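Local coordinates for protein ABC transporter (PDB 4G68) that probably serves as the solute-binding protein of an ABC transporter, capturing xylan-derived sugars for uptake by a thermophilic bacterium, at residues D80-K85 / Q100-G105; M204-M209 / Q410-Q415. One frame throughout, in Å; residues are numbered along the deposited sequence.

Contact 1 of 2, residues D80-K85 / Q100-G105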
loop_
_atom_site.group_PDB
_atom_site.type_symbol
_atom_site.label_atom_id
_atom_site.label_comp_id
_atom_site.label_asym_id
_atom_site.label_seq_id
_atom_site.Cartn_x
_atom_site.Cartn_y
_atom_site.Cartn_z
ATOM N N ASP C 80 -1.453 6.148 9.881
ATOM C CA ASP C 80 -2.802 6.708 9.838
ATOM C C ASP C 80 -2.878 8.098 10.459
ATOM O O ASP C 80 -3.614 8.978 9.970
ATOM C CB ASP C 80 -3.824 5.726 10.421
ATOM C CG ASP C 80 -4.175 4.636 9.437
ATOM O OD1 ASP C 80 -4.877 4.925 8.429
ATOM O OD2 ASP C 80 -3.719 3.493 9.631
ATOM N N ALA C 81 -2.082 8.288 11.500
ATOM C CA ALA C 81 -1.920 9.598 12.150
ATOM C C ALA C 81 -1.167 10.583 11.228
ATOM O O ALA C 81 -1.360 11.816 11.303
ATOM C CB ALA C 81 -1.197 9.435 13.494
ATOM N N TYR C 82 -0.311 10.038 10.362
ATOM C CA TYR C 82 0.494 10.867 9.467
ATOM C C TYR C 82 -0.415 11.494 8.388
ATOM O O TYR C 82 -0.267 12.661 7.991
ATOM C CB TYR C 82 1.591 9.987 8.835
ATOM C CG TYR C 82 2.442 10.740 7.848
ATOM C CD1 TYR C 82 3.546 11.490 8.281
ATOM C CD2 TYR C 82 2.155 10.702 6.478
ATOM C CE1 TYR C 82 4.321 12.176 7.380
ATOM C CE2 TYR C 82 2.922 11.424 5.557
ATOM C CZ TYR C 82 3.996 12.153 6.012
ATOM O OH TYR C 82 4.757 12.850 5.112
ATOM N N LYS C 83 -1.365 10.707 7.885
ATOM C CA LYS C 83 -2.377 11.224 6.974
ATOM C C LYS C 83 -3.005 12.521 7.503
ATOM O O LYS C 83 -3.051 13.562 6.803
ATOM C CB LYS C 83 -3.456 10.162 6.791
ATOM C CG LYS C 83 -2.895 8.964 6.027
ATOM C CD LYS C 83 -3.998 7.979 5.695
ATOM C CE LYS C 83 -3.368 6.790 4.993
ATOM N NZ LYS C 83 -3.929 5.559 5.589
ATOM N N THR C 84 -3.484 12.436 8.748
ATOM C CA THR C 84 -4.085 13.581 9.431
ATOM C C THR C 84 -3.132 14.756 9.506
ATOM O O THR C 84 -3.503 15.878 9.137
ATOM C CB THR C 84 -4.576 13.163 10.818
ATOM O OG1 THR C 84 -5.535 12.117 10.644
ATOM C CG2 THR C 84 -5.234 14.337 11.590
ATOM N N LYS C 85 -1.912 14.472 9.961
ATOM C CA LYS C 85 -0.876 15.469 10.195
ATOM C C LYS C 85 -0.402 16.214 8.949
ATOM O O LYS C 85 -0.276 17.468 8.961
ATOM C CB LYS C 85 0.350 14.800 10.831
ATOM C CG LYS C 85 1.415 15.792 11.256
ATOM C CD LYS C 85 2.606 15.121 11.927
ATOM C CE LYS C 85 3.743 16.113 12.091
ATOM N NZ LYS C 85 4.910 15.555 12.839
ATOM N N GLN C 100 6.950 12.663 2.867
ATOM C CA GLN C 100 6.501 11.431 2.228
ATOM C C GLN C 100 5.040 11.565 1.833
ATOM O O GLN C 100 4.281 12.224 2.535
ATOM C CB GLN C 100 6.648 10.270 3.222
ATOM C CG GLN C 100 6.191 8.889 2.698
ATOM C CD GLN C 100 6.554 7.733 3.667
ATOM O OE1 GLN C 100 7.057 7.977 4.750
ATOM N NE2 GLN C 100 6.265 6.481 3.278
ATOM N N THR C 101 4.645 11.000 0.695
ATOM C CA THR C 101 3.216 11.047 0.316
ATOM C C THR C 101 2.844 9.805 -0.523
ATOM O O THR C 101 3.712 8.923 -0.764
ATOM C CB THR C 101 2.876 12.345 -0.425
ATOM O OG1 THR C 101 1.468 12.606 -0.364
ATOM C CG2 THR C 101 3.353 12.263 -1.880
ATOM N N TRP C 102 1.557 9.733 -0.872
ATOM C CA TRP C 102 1.018 8.783 -1.831
ATOM C C TRP C 102 0.675 9.548 -3.052
ATOM O O TRP C 102 -0.093 10.505 -3.027
ATOM C CB TRP C 102 -0.212 8.048 -1.304
ATOM C CG TRP C 102 0.145 7.184 -0.116
ATOM C CD1 TRP C 102 0.587 5.879 -0.130
ATOM C CD2 TRP C 102 0.126 7.579 1.287
ATOM N NE1 TRP C 102 0.853 5.439 1.138
ATOM C CE2 TRP C 102 0.573 6.414 2.047
ATOM C CE3 TRP C 102 -0.217 8.742 1.969
ATOM C CZ2 TRP C 102 0.661 6.428 3.444
ATOM C CZ3 TRP C 102 -0.155 8.752 3.366
ATOM C CH2 TRP C 102 0.286 7.626 4.092
ATOM N N ALA C 103 1.304 9.160 -4.138
ATOM C CA ALA C 103 1.149 9.875 -5.399
ATOM C C ALA C 103 -0.199 9.549 -6.004
ATOM O O ALA C 103 -0.820 8.536 -5.637
ATOM C CB ALA C 103 2.248 9.475 -6.355
ATOM N N GLY C 104 -0.614 10.389 -6.956
ATOM C CA GLY C 104 -1.918 10.254 -7.583
ATOM C C GLY C 104 -2.966 11.063 -6.837
ATOM O O GLY C 104 -2.691 12.192 -6.392
ATOM N N GLY C 105 -4.175 10.495 -6.761
ATOM C CA GLY C 105 -5.348 11.083 -6.043
ATOM C C GLY C 105 -5.187 11.688 -4.658
ATOM O O GLY C 105 -5.725 12.785 -4.407
#
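Tyr82 reaches from helix 80-85 to strand segment 100-102, and its OH donates a 2.7 Å hydrogen bond to the backbone O of Gln100. That oxygen lies near the plane of the Tyr82 ring, at its edge, and the C=O...OH angle is 124°, with the hydroxyl tilted 16° from the carbonyl plane. With CG anti to the backbone N (chi1 178°), the ring leaves the helix toward the strand, and tyrosine supplies both the length and the terminal donor. Lys83 meets the same strand differently: its chain crosses the Trp102 indole at about a right angle, CG lying 3.8 Å from Trp102 CZ3 and CE 3.9 Å from Trp102 CH2. A lysine suits the place because its methylenes lie against the CZ3-CH2 side of the indole, CG oblique to the ring, while NZ forms a salt bridge with Asp80 OD1 at 3.1 Å, meeting it from above the carboxylate plane. A phenylalanine in place of Tyr82 would probably leave the carbonyl of Gln100 without this donor. Asp80 also accepts from Trp201, and Tyr82 touches Trp44 of strand 40-45. Helix 79-91 connects strands 71-76 and 98-102, the latter lying between strands 40-45 and 317-325.

Contact 2 of 2, residues M204-M209 / Q410-Q415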
loop_
_atom_site.group_PDB
_atom_site.type_symbol
_atom_site.label_atom_id
_atom_site.label_comp_id
_atom_site.label_asym_id
_atom_site.label_seq_id
_atom_site.Cartn_x
_atom_site.Cartn_y
_atom_site.Cartn_z
ATOM N N MET C 204 -10.251 -2.659 3.245
ATOM C CA MET C 204 -10.623 -2.030 2.009
ATOM C C MET C 204 -9.827 -2.730 0.864
ATOM O O MET C 204 -10.403 -3.094 -0.092
ATOM C CB MET C 204 -10.277 -0.532 2.138
ATOM C CG MET C 204 -11.025 0.396 1.230
ATOM S SD MET C 204 -9.962 1.721 0.529
ATOM C CE MET C 204 -8.644 0.666 -0.150
ATOM N N TRP C 205 -8.499 -2.845 0.978
ATOM C CA TRP C 205 -7.695 -3.809 0.108
ATOM C C TRP C 205 -8.374 -5.118 -0.381
ATOM O O TRP C 205 -8.282 -5.508 -1.601
ATOM C CB TRP C 205 -6.352 -4.112 0.787
ATOM C CG TRP C 205 -5.400 -2.984 0.550
ATOM C CD1 TRP C 205 -5.543 -1.651 0.961
ATOM C CD2 TRP C 205 -4.166 -3.009 -0.242
ATOM N NE1 TRP C 205 -4.528 -0.871 0.437
ATOM C CE2 TRP C 205 -3.676 -1.621 -0.288
ATOM C CE3 TRP C 205 -3.484 -3.984 -0.949
ATOM C CZ2 TRP C 205 -2.493 -1.287 -0.934
ATOM C CZ3 TRP C 205 -2.318 -3.656 -1.596
ATOM C CH2 TRP C 205 -1.832 -2.332 -1.613
ATOM N N TYR C 206 -9.016 -5.826 0.560
ATOM C CA TYR C 206 -9.730 -7.043 0.262
ATOM C C TYR C 206 -10.822 -6.724 -0.721
ATOM O O TYR C 206 -10.908 -7.398 -1.768
ATOM C CB TYR C 206 -10.336 -7.653 1.559
ATOM C CG TYR C 206 -9.393 -8.299 2.519
ATOM C CD1 TYR C 206 -9.627 -9.614 2.926
ATOM C CD2 TYR C 206 -8.350 -7.592 3.140
ATOM C CE1 TYR C 206 -8.799 -10.232 3.828
ATOM C CE2 TYR C 206 -7.524 -8.206 4.086
ATOM C CZ TYR C 206 -7.777 -9.526 4.427
ATOM O OH TYR C 206 -6.970 -10.220 5.327
ATOM N N TYR C 207 -11.637 -5.694 -0.419
ATOM C CA TYR C 207 -12.794 -5.392 -1.297
ATOM C C TYR C 207 -12.336 -4.908 -2.663
ATOM O O TYR C 207 -12.783 -5.399 -3.689
ATOM C CB TYR C 207 -13.743 -4.287 -0.687
ATOM C CG TYR C 207 -14.769 -3.957 -1.701
ATOM C CD1 TYR C 207 -15.950 -4.697 -1.783
ATOM C CD2 TYR C 207 -14.521 -2.995 -2.677
ATOM C CE1 TYR C 207 -16.879 -4.438 -2.809
ATOM C CE2 TYR C 207 -15.401 -2.756 -3.710
ATOM C CZ TYR C 207 -16.602 -3.456 -3.761
ATOM O OH TYR C 207 -17.484 -3.150 -4.780
ATOM N N ASP C 208 -11.455 -3.898 -2.681
ATOM C CA ASP C 208 -10.807 -3.488 -3.958
ATOM C C ASP C 208 -10.296 -4.634 -4.825
ATOM O O ASP C 208 -10.580 -4.669 -6.039
ATOM C CB ASP C 208 -9.657 -2.518 -3.711
ATOM C CG ASP C 208 -10.101 -1.229 -3.082
ATOM O OD1 ASP C 208 -11.294 -1.088 -2.859
ATOM O OD2 ASP C 208 -9.241 -0.359 -2.767
ATOM N N MET C 209 -9.537 -5.549 -4.201
ATOM C CA MET C 209 -8.962 -6.673 -4.961
ATOM C C MET C 209 -10.052 -7.513 -5.584
ATOM O O MET C 209 -9.933 -7.918 -6.745
ATOM C CB MET C 209 -8.087 -7.623 -4.124
ATOM C CG MET C 209 -8.160 -9.061 -4.730
ATOM S SD MET C 209 -7.197 -9.113 -6.280
ATOM C CE MET C 209 -5.738 -8.252 -5.660
ATOM N N GLN C 410 -18.734 -1.149 6.963
ATOM C CA GLN C 410 -20.111 -1.638 7.202
ATOM C C GLN C 410 -20.492 -2.981 6.517
ATOM O O GLN C 410 -21.359 -3.726 7.034
ATOM C CB GLN C 410 -21.069 -0.544 6.772
ATOM C CG GLN C 410 -21.088 0.592 7.757
ATOM C CD GLN C 410 -21.307 1.935 7.109
ATOM O OE1 GLN C 410 -22.244 2.149 6.300
ATOM N NE2 GLN C 410 -20.436 2.856 7.459
ATOM N N LEU C 411 -19.847 -3.288 5.391
ATOM C CA LEU C 411 -19.887 -4.640 4.816
ATOM C C LEU C 411 -19.277 -5.697 5.742
ATOM O O LEU C 411 -19.903 -6.748 5.996
ATOM C CB LEU C 411 -19.190 -4.712 3.442
ATOM C CG LEU C 411 -19.874 -4.082 2.226
ATOM C CD1 LEU C 411 -18.922 -4.116 1.021
ATOM C CD2 LEU C 411 -21.196 -4.780 1.894
ATOM N N PHE C 412 -18.051 -5.451 6.219
ATOM C CA PHE C 412 -17.404 -6.383 7.175
ATOM C C PHE C 412 -18.269 -6.590 8.440
ATOM O O PHE C 412 -18.211 -7.666 9.101
ATOM C CB PHE C 412 -16.044 -5.865 7.595
ATOM C CG PHE C 412 -14.926 -6.168 6.612
ATOM C CD1 PHE C 412 -14.490 -5.181 5.657
ATOM C CD2 PHE C 412 -14.316 -7.422 6.596
ATOM C CE1 PHE C 412 -13.444 -5.452 4.779
ATOM C CE2 PHE C 412 -13.265 -7.696 5.728
ATOM C CZ PHE C 412 -12.837 -6.717 4.795
ATOM N N ALA C 413 -19.032 -5.550 8.777
ATOM C CA ALA C 413 -19.732 -5.459 10.080
ATOM C C ALA C 413 -21.107 -6.032 9.945
ATOM O O ALA C 413 -21.845 -6.108 10.923
ATOM C CB ALA C 413 -19.846 -4.016 10.547
ATOM N N LYS C 414 -21.456 -6.420 8.723
ATOM C CA LYS C 414 -22.773 -7.005 8.433
ATOM C C LYS C 414 -23.904 -6.002 8.739
ATOM O O LYS C 414 -25.023 -6.418 9.083
ATOM C CB LYS C 414 -22.965 -8.310 9.231
ATOM C CG LYS C 414 -21.966 -9.419 8.921
ATOM C CD LYS C 414 -22.186 -9.999 7.529
ATOM C CE LYS C 414 -23.334 -10.993 7.568
ATOM N NZ LYS C 414 -23.633 -11.567 6.233
ATOM N N GLN C 415 -23.590 -4.697 8.609
ATOM C CA GLN C 415 -24.553 -3.592 8.828
ATOM C C GLN C 415 -25.129 -3.005 7.529
ATOM O O GLN C 415 -26.159 -2.318 7.545
ATOM C CB GLN C 415 -23.945 -2.474 9.663
ATOM C CG GLN C 415 -23.598 -2.877 11.080
ATOM C CD GLN C 415 -22.775 -1.826 11.789
ATOM O OE1 GLN C 415 -22.963 -0.623 11.554
ATOM N NE2 GLN C 415 -21.876 -2.278 12.678
#
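Two helices distant in sequence, 201-215 and 398-412, pack together here, the second at its C-terminal end, where Lys414, with positive phi, closes a Schellman motif. Neighbouring residues pair up across the gap: Tyr206 with Phe412, and Tyr207 with Leu411. Phe412 brings the CZ edge of its ring to the first helix, CZ lying 4.2 Å from Tyr206 CB, which sits near the plane of the phenylalanine ring. The meeting is therefore with the base of the tyrosine side chain, and the two rings do not stack. With Phe412 CG anti to its own carbonyl carbon (chi1 -82°), the long, flat side chain is carried across to helix 201-215 until CZ meets that CB. Beside it, the CD1 methyl of Leu411 approaches Tyr207 CD1 at 4.1 Å, oblique to the ring; a branched leucine offers a methyl to the aromatic carbon. Helix 233-248 adjoins both pairs, with Leu242 touching Tyr206 and Phe412, and Ala239 touching Leu411. The Tyr207 hydroxyl bonds to the carbonyl O of Phe235, so a buried polar end is satisfied away from the apolar contact. With no hydrogen bond between the two segments, their direct attachment rests on dispersion and the burial of hydrocarbon, here 150 Å² in all.

In the fold
Contact 1 and contact 2 lie in separate parts of the chain, their centres 22 Å apart and their nearest atoms about 8 Å apart, without touching. They follow in series along the sequence, contact 1 closing before contact 2 opens. Contact 1 joins a helix to a strand with 14 residues between them, partly helix and strand, whereas contact 2 brings together segments with 200 residues between them. The helix 201-215 nevertheless relates them: Trp201, at its start, bonds to Asp80 and makes a cation-pi contact with Lys83, while Tyr206 and Tyr207 further along carry contact 2. Gln153 of strand 144-160 likewise touches both Trp102 and Trp205. Solute-binding proteins of this type usually hold their ligand in a cleft between two lobes.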